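Local coordinates for LYND (Lyngbya aestuarii, PDB 4V1T), which probably acts as a YcaO-type, ATP-dependent cyclodehydratase that converts cysteine residues of precursor peptides into thiazoline heterocycles, at residues L457-Q463 with S742-E746; W558-R562 with Q767-M773. All coordinates share one frame; numbering follows the deposited sequence.

Contact 1: residues L457-Q463 with S742-E746; sequences LCFSDGQ and SRFGE
With CG anti to its own carbonyl carbon and the chain extended beyond it (chi2 -179°), Gln463 carries its carboxamide back across the first turn of its helix to the backbone of 742-744, where it is held at both ends. Its NE2 donates to Ser742 O at 2.8 Å, the acceptor lying close to the amide plane. Its OE1 accepts from Phe744 N at 3.0 Å, in a nearly straight bond (168° at the hydrogen). The same oxygen takes a second, almost linear bond from Ser460 N at 2.9 Å, and these three bonds together fix the rotation of the amide. Ser460 is the N-cap of helix 461-465, and its OG receives Gln463 N at 2.8 Å. The two residues thus form a reciprocal capping box, whose glutamine side chain also reaches out to grip the loop that precedes helix 748-755. Ser460 OG has a further partner in Glu765.

Beside the amide, Gly745 N donates to Cys458 O at 2.7 Å, approaching from above the carbonyl plane. Cys458, with positive phi, is the first residue to leave helix 454-457, so the bond falls in the short link before helix 461-465. No side chain intervenes at Gly745, and its CA packs directly on the backbone carbon of Phe459.

The Arg743 side chain, extended from CG to NE, slants across Phe459. Its CG sits over one face of the Phe459 ring, 4.0 Å from the centroid, in a CH-pi contact. Farther along, NE comes within 3.4 Å of Phe459 CZ, with the ring and guanidinium planes 43° apart. The CD methylene rests against Leu457 O, while Leu457 CD2 approaches NH1. The charged end makes a long, weak ion pair with Asp528, and Ile481 and Pro482 also pack against Phe459.

Contact 2: residues W558-R562 with Q767-M773; sequences WWYNR and QMNPTPM
Asn769 and Trp559 meet as flat groups, amide and indole planes only 17° apart, and Tyr560 follows on the same helix end. ND2 of Asn769 lies over one face of the indole and donates to Trp559 O at 3.0 Å from above the carbonyl plane; Tyr674 OH is its other partner. On the opposite face Met773 CG makes a CH-pi contact, 3.8 Å from the centroid of the five-membered ring, with SD above the six-membered ring in a more distant Met-aromatic contact. In Trp559, chi1 of -179° carries the indole out from the helix and chi2 of -93° turns NE1 to Thr771 O at 2.8 Å, in the plane of the ring. With the indole replaced by an alanine, Thr771 O would probably lose this donor and a gap would open between Met773 and Asn769.

Tyr560 O accepts Asn769 N at 2.9 Å on a lone pair and also a water, which links it to Arg562 NE and Gln767 O. Met768 SD packs against Tyr560 CB at 3.8 Å. The guanidinium of Arg562 lies over Asn769 CA and Pro770 CD.

Arg562, with positive phi, ends helix 538-561 in a Schellman motif; in the facing segment Asn769 OD1 accepts from Thr771 N in an Asx turn, within a proline-rich C-terminal tail consistent with the PxPxP ending of azoline-forming YcaO proteins.

Overall arrangement
The two contacts lie side by side at one end of the elongated chain, their centres 13 Å apart and 35 and 36 Å from the chain's centre. Their segments alternate in sequence, 457-463, 558-562, 742-746 and 767-773, so the C-terminal part, with helix 748-755 between its two segments, is tied first to the link before helix 461-465 and then to the end of helix 538-561. Tyr560 of contact 2 joins them: its ring meets that of Phe744 at about 70°. Met768 packs on the same Phe744 ring. The C-terminal residues are thereby fastened to both places, with the side chain of Met773 about 9 Å from a bound magnesium ion.

Contact 1: residues L457-Q463 with S742-E746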
loop_
_atom_site.group_PDB
_atom_site.type_symbol
_atom_site.label_atom_id
_atom_site.label_comp_id
_atom_site.label_asym_id
_atom_site.label_seq_id
_atom_site.Cartn_x
_atom_site.Cartn_y
_atom_site.Cartn_z
ATOM N N LEU B 457 19.520 5.069 -37.833
ATOM C CA LEU B 457 18.219 4.700 -38.379
ATOM C C LEU B 457 18.311 3.480 -39.277
ATOM O O LEU B 457 17.567 2.526 -39.110
ATOM C CB LEU B 457 17.610 5.874 -39.148
ATOM C CG LEU B 457 17.365 7.157 -38.345
ATOM C CD1 LEU B 457 16.922 8.284 -39.262
ATOM C CD2 LEU B 457 16.353 6.938 -37.222
ATOM N N CYS B 458 19.236 3.516 -40.225
ATOM C CA CYS B 458 19.464 2.403 -41.137
ATOM C C CYS B 458 18.248 2.124 -42.038
ATOM O O CYS B 458 17.882 0.973 -42.262
ATOM C CB CYS B 458 19.845 1.129 -40.357
ATOM S SG CYS B 458 21.306 1.271 -39.297
ATOM N N PHE B 459 17.626 3.178 -42.556
ATOM C CA PHE B 459 16.613 3.022 -43.591
ATOM C C PHE B 459 17.305 2.818 -44.953
ATOM O O PHE B 459 18.390 3.339 -45.190
ATOM C CB PHE B 459 15.701 4.248 -43.652
ATOM C CG PHE B 459 14.714 4.329 -42.528
ATOM C CD1 PHE B 459 13.519 3.628 -42.587
ATOM C CD2 PHE B 459 14.960 5.127 -41.424
ATOM C CE1 PHE B 459 12.593 3.706 -41.560
ATOM C CE2 PHE B 459 14.040 5.205 -40.382
ATOM C CZ PHE B 459 12.854 4.497 -40.450
ATOM N N SER B 460 16.684 2.057 -45.843
ATOM C CA SER B 460 17.260 1.832 -47.169
ATOM C C SER B 460 17.081 3.066 -48.051
ATOM O O SER B 460 16.274 3.946 -47.739
ATOM C CB SER B 460 16.615 0.627 -47.847
ATOM O OG SER B 460 15.382 0.987 -48.433
ATOM N N ASP B 461 17.841 3.127 -49.145
ATOM C CA ASP B 461 17.672 4.188 -50.132
ATOM C C ASP B 461 16.293 4.116 -50.776
ATOM O O ASP B 461 15.661 5.146 -51.009
ATOM C CB ASP B 461 18.750 4.112 -51.224
ATOM C CG ASP B 461 20.132 4.457 -50.706
ATOM O OD1 ASP B 461 20.247 5.338 -49.824
ATOM O OD2 ASP B 461 21.106 3.841 -51.188
ATOM N N GLY B 462 15.844 2.900 -51.078
ATOM C CA GLY B 462 14.522 2.687 -51.640
ATOM C C GLY B 462 13.435 3.163 -50.688
ATOM O O GLY B 462 12.447 3.761 -51.104
ATOM N N GLN B 463 13.615 2.895 -49.402
ATOM C CA GLN B 463 12.625 3.291 -48.404
ATOM C C GLN B 463 12.464 4.800 -48.364
ATOM O O GLN B 463 11.344 5.312 -48.300
ATOM C CB GLN B 463 13.016 2.775 -47.023
ATOM C CG GLN B 463 12.644 1.325 -46.775
ATOM C CD GLN B 463 13.030 0.881 -45.385
ATOM O OE1 GLN B 463 14.214 0.782 -45.065
ATOM N NE2 GLN B 463 12.042 0.643 -44.539
ATOM N N SER B 742 10.741 -2.203 -39.292
ATOM C CA SER B 742 11.047 -2.442 -40.702
ATOM C C SER B 742 12.026 -1.415 -41.282
ATOM O O SER B 742 11.641 -0.540 -42.062
ATOM C CB SER B 742 9.756 -2.447 -41.524
ATOM O OG SER B 742 8.886 -3.498 -41.112
ATOM N N ARG B 743 13.296 -1.542 -40.904
ATOM C CA ARG B 743 14.356 -0.652 -41.396
ATOM C C ARG B 743 15.408 -1.486 -42.118
ATOM O O ARG B 743 16.169 -2.211 -41.488
ATOM C CB ARG B 743 14.969 0.145 -40.243
ATOM C CG ARG B 743 13.922 0.935 -39.456
ATOM C CD ARG B 743 14.535 1.740 -38.342
ATOM N NE ARG B 743 13.590 2.652 -37.707
ATOM C CZ ARG B 743 13.907 3.458 -36.698
ATOM N NH1 ARG B 743 15.136 3.453 -36.192
ATOM N NH2 ARG B 743 12.995 4.266 -36.181
ATOM N N PHE B 744 15.439 -1.376 -43.444
ATOM C CA PHE B 744 16.163 -2.330 -44.279
ATOM C C PHE B 744 17.392 -1.751 -44.966
ATOM O O PHE B 744 17.764 -2.195 -46.057
ATOM C CB PHE B 744 15.215 -2.906 -45.339
ATOM C CG PHE B 744 14.001 -3.573 -44.764
ATOM C CD1 PHE B 744 14.084 -4.290 -43.579
ATOM C CD2 PHE B 744 12.780 -3.502 -45.416
ATOM C CE1 PHE B 744 12.973 -4.904 -43.039
ATOM C CE2 PHE B 744 11.660 -4.123 -44.885
ATOM C CZ PHE B 744 11.754 -4.827 -43.700
ATOM N N GLY B 745 18.032 -0.779 -44.329
ATOM C CA GLY B 745 19.307 -0.268 -44.822
ATOM C C GLY B 745 20.388 -1.331 -44.709
ATOM O O GLY B 745 20.262 -2.272 -43.929
ATOM N N GLU B 746 21.445 -1.183 -45.496
ATOM C CA GLU B 746 22.539 -2.151 -45.513
ATOM C C GLU B 746 23.219 -2.250 -44.144
ATOM O O GLU B 746 23.191 -1.307 -43.362
ATOM C CB GLU B 746 23.571 -1.768 -46.587
ATOM C CG GLU B 746 24.356 -0.486 -46.300
ATOM C CD GLU B 746 25.253 -0.064 -47.461
ATOM O OE1 GLU B 746 25.187 -0.680 -48.548
ATOM O OE2 GLU B 746 26.028 0.898 -47.294
#

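Contact 2: residues W558-R562 with Q767-M773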
loop_
_atom_site.group_PDB
_atom_site.type_symbol
_atom_site.label_atom_id
_atom_site.label_comp_id
_atom_site.label_asym_id
_atom_site.label_seq_id
_atom_site.Cartn_x
_atom_site.Cartn_y
_atom_site.Cartn_z
ATOM N N TRP B 558 16.398 -12.410 -36.831
ATOM C CA TRP B 558 15.535 -13.578 -36.911
ATOM C C TRP B 558 14.267 -13.301 -37.702
ATOM O O TRP B 558 13.918 -14.051 -38.620
ATOM C CB TRP B 558 15.178 -14.055 -35.502
ATOM C CG TRP B 558 13.935 -14.896 -35.423
ATOM C CD1 TRP B 558 13.731 -16.126 -35.979
ATOM C CD2 TRP B 558 12.729 -14.565 -34.720
ATOM N NE1 TRP B 558 12.462 -16.576 -35.678
ATOM C CE2 TRP B 558 11.834 -15.640 -34.899
ATOM C CE3 TRP B 558 12.325 -13.468 -33.953
ATOM C CZ2 TRP B 558 10.554 -15.641 -34.347
ATOM C CZ3 TRP B 558 11.057 -13.471 -33.404
ATOM C CH2 TRP B 558 10.185 -14.551 -33.604
ATOM N N TRP B 559 13.591 -12.214 -37.352
ATOM C CA TRP B 559 12.277 -11.914 -37.905
ATOM C C TRP B 559 12.291 -11.598 -39.399
ATOM O O TRP B 559 11.479 -12.117 -40.164
ATOM C CB TRP B 559 11.657 -10.738 -37.151
ATOM C CG TRP B 559 10.296 -10.385 -37.634
ATOM C CD1 TRP B 559 9.979 -9.459 -38.587
ATOM C CD2 TRP B 559 9.061 -10.951 -37.200
ATOM N NE1 TRP B 559 8.622 -9.411 -38.768
ATOM C CE2 TRP B 559 8.034 -10.317 -37.928
ATOM C CE3 TRP B 559 8.718 -11.928 -36.258
ATOM C CZ2 TRP B 559 6.695 -10.636 -37.751
ATOM C CZ3 TRP B 559 7.388 -12.243 -36.085
ATOM C CH2 TRP B 559 6.390 -11.601 -36.829
ATOM N N TYR B 560 13.202 -10.730 -39.816
ATOM C CA TYR B 560 13.171 -10.210 -41.176
ATOM C C TYR B 560 13.886 -11.116 -42.169
ATOM O O TYR B 560 13.570 -11.100 -43.359
ATOM C CB TYR B 560 13.746 -8.791 -41.208
ATOM C CG TYR B 560 12.836 -7.823 -40.503
ATOM C CD1 TYR B 560 11.648 -7.383 -41.098
ATOM C CD2 TYR B 560 13.123 -7.388 -39.211
ATOM C CE1 TYR B 560 10.797 -6.521 -40.429
ATOM C CE2 TYR B 560 12.283 -6.528 -38.545
ATOM C CZ TYR B 560 11.123 -6.099 -39.151
ATOM O OH TYR B 560 10.295 -5.245 -38.463
ATOM N N ASN B 561 14.834 -11.914 -41.689
ATOM C CA ASN B 561 15.401 -12.979 -42.513
ATOM C C ASN B 561 14.538 -14.238 -42.420
ATOM O O ASN B 561 14.765 -15.194 -43.143
ATOM C CB ASN B 561 16.836 -13.292 -42.098
ATOM C CG ASN B 561 17.781 -12.130 -42.337
ATOM O OD1 ASN B 561 18.224 -11.894 -43.462
ATOM N ND2 ASN B 561 18.106 -11.407 -41.275
ATOM N N ARG B 562 13.548 -14.218 -41.528
ATOM C CA ARG B 562 12.661 -15.351 -41.299
ATOM C C ARG B 562 13.463 -16.627 -41.088
ATOM O O ARG B 562 13.266 -17.637 -41.761
ATOM C CB ARG B 562 11.666 -15.500 -42.451
ATOM C CG ARG B 562 10.628 -14.385 -42.479
ATOM C CD ARG B 562 9.637 -14.556 -43.616
ATOM N NE ARG B 562 10.136 -14.007 -44.874
ATOM C CZ ARG B 562 9.408 -13.892 -45.981
ATOM N NH1 ARG B 562 8.143 -14.284 -45.983
ATOM N NH2 ARG B 562 9.935 -13.369 -47.082
ATOM N N GLN B 767 13.376 -9.448 -50.207
ATOM C CA GLN B 767 13.099 -10.743 -49.590
ATOM C C GLN B 767 12.962 -10.639 -48.085
ATOM O O GLN B 767 12.725 -11.642 -47.422
ATOM C CB GLN B 767 14.210 -11.739 -49.905
ATOM C CG GLN B 767 14.396 -12.017 -51.381
ATOM C CD GLN B 767 15.614 -12.873 -51.650
ATOM O OE1 GLN B 767 16.747 -12.472 -51.375
ATOM N NE2 GLN B 767 15.388 -14.066 -52.182
ATOM N N MET B 768 13.129 -9.438 -47.541
ATOM C CA MET B 768 12.911 -9.235 -46.112
ATOM C C MET B 768 11.439 -9.453 -45.794
ATOM O O MET B 768 10.575 -9.208 -46.630
ATOM C CB MET B 768 13.354 -7.838 -45.670
ATOM C CG MET B 768 14.868 -7.643 -45.604
ATOM S SD MET B 768 15.680 -8.821 -44.521
ATOM C CE MET B 768 17.415 -8.523 -44.803
ATOM N N ASN B 769 11.166 -9.931 -44.582
ATOM C CA ASN B 769 9.808 -10.232 -44.154
ATOM C C ASN B 769 8.888 -9.048 -44.433
ATOM O O ASN B 769 9.117 -7.959 -43.910
ATOM C CB ASN B 769 9.791 -10.566 -42.662
ATOM C CG ASN B 769 8.514 -11.255 -42.225
ATOM O OD1 ASN B 769 7.479 -11.173 -42.889
ATOM N ND2 ASN B 769 8.584 -11.943 -41.096
ATOM N N PRO B 770 7.860 -9.249 -45.276
ATOM C CA PRO B 770 6.930 -8.165 -45.572
ATOM C C PRO B 770 5.966 -7.884 -44.421
ATOM O O PRO B 770 5.273 -6.870 -44.441
ATOM C CB PRO B 770 6.174 -8.679 -46.802
ATOM C CG PRO B 770 6.191 -10.148 -46.640
ATOM C CD PRO B 770 7.508 -10.480 -46.006
ATOM N N THR B 771 5.913 -8.787 -43.445
ATOM C CA THR B 771 5.066 -8.608 -42.276
ATOM C C THR B 771 5.817 -7.855 -41.180
ATOM O O THR B 771 6.799 -8.367 -40.654
ATOM C CB THR B 771 4.596 -9.947 -41.706
ATOM O OG1 THR B 771 3.883 -10.668 -42.712
ATOM C CG2 THR B 771 3.670 -9.730 -40.497
ATOM N N PRO B 772 5.364 -6.634 -40.834
ATOM C CA PRO B 772 6.072 -5.926 -39.769
ATOM C C PRO B 772 5.930 -6.659 -38.433
ATOM O O PRO B 772 4.880 -7.246 -38.160
ATOM C CB PRO B 772 5.384 -4.551 -39.723
ATOM C CG PRO B 772 4.594 -4.454 -41.003
ATOM C CD PRO B 772 4.232 -5.850 -41.367
ATOM N N MET B 773 6.979 -6.636 -37.625
ATOM C CA MET B 773 6.928 -7.276 -36.322
ATOM C C MET B 773 5.861 -6.558 -35.488
ATOM O O MET B 773 5.986 -5.360 -35.235
ATOM C CB MET B 773 8.300 -7.226 -35.652
ATOM C CG MET B 773 8.580 -8.406 -34.721
ATOM S SD MET B 773 7.645 -8.342 -33.187
ATOM C CE MET B 773 8.363 -6.905 -32.424
HETATM O O HOH W 1 12.799 -13.181 -45.019
#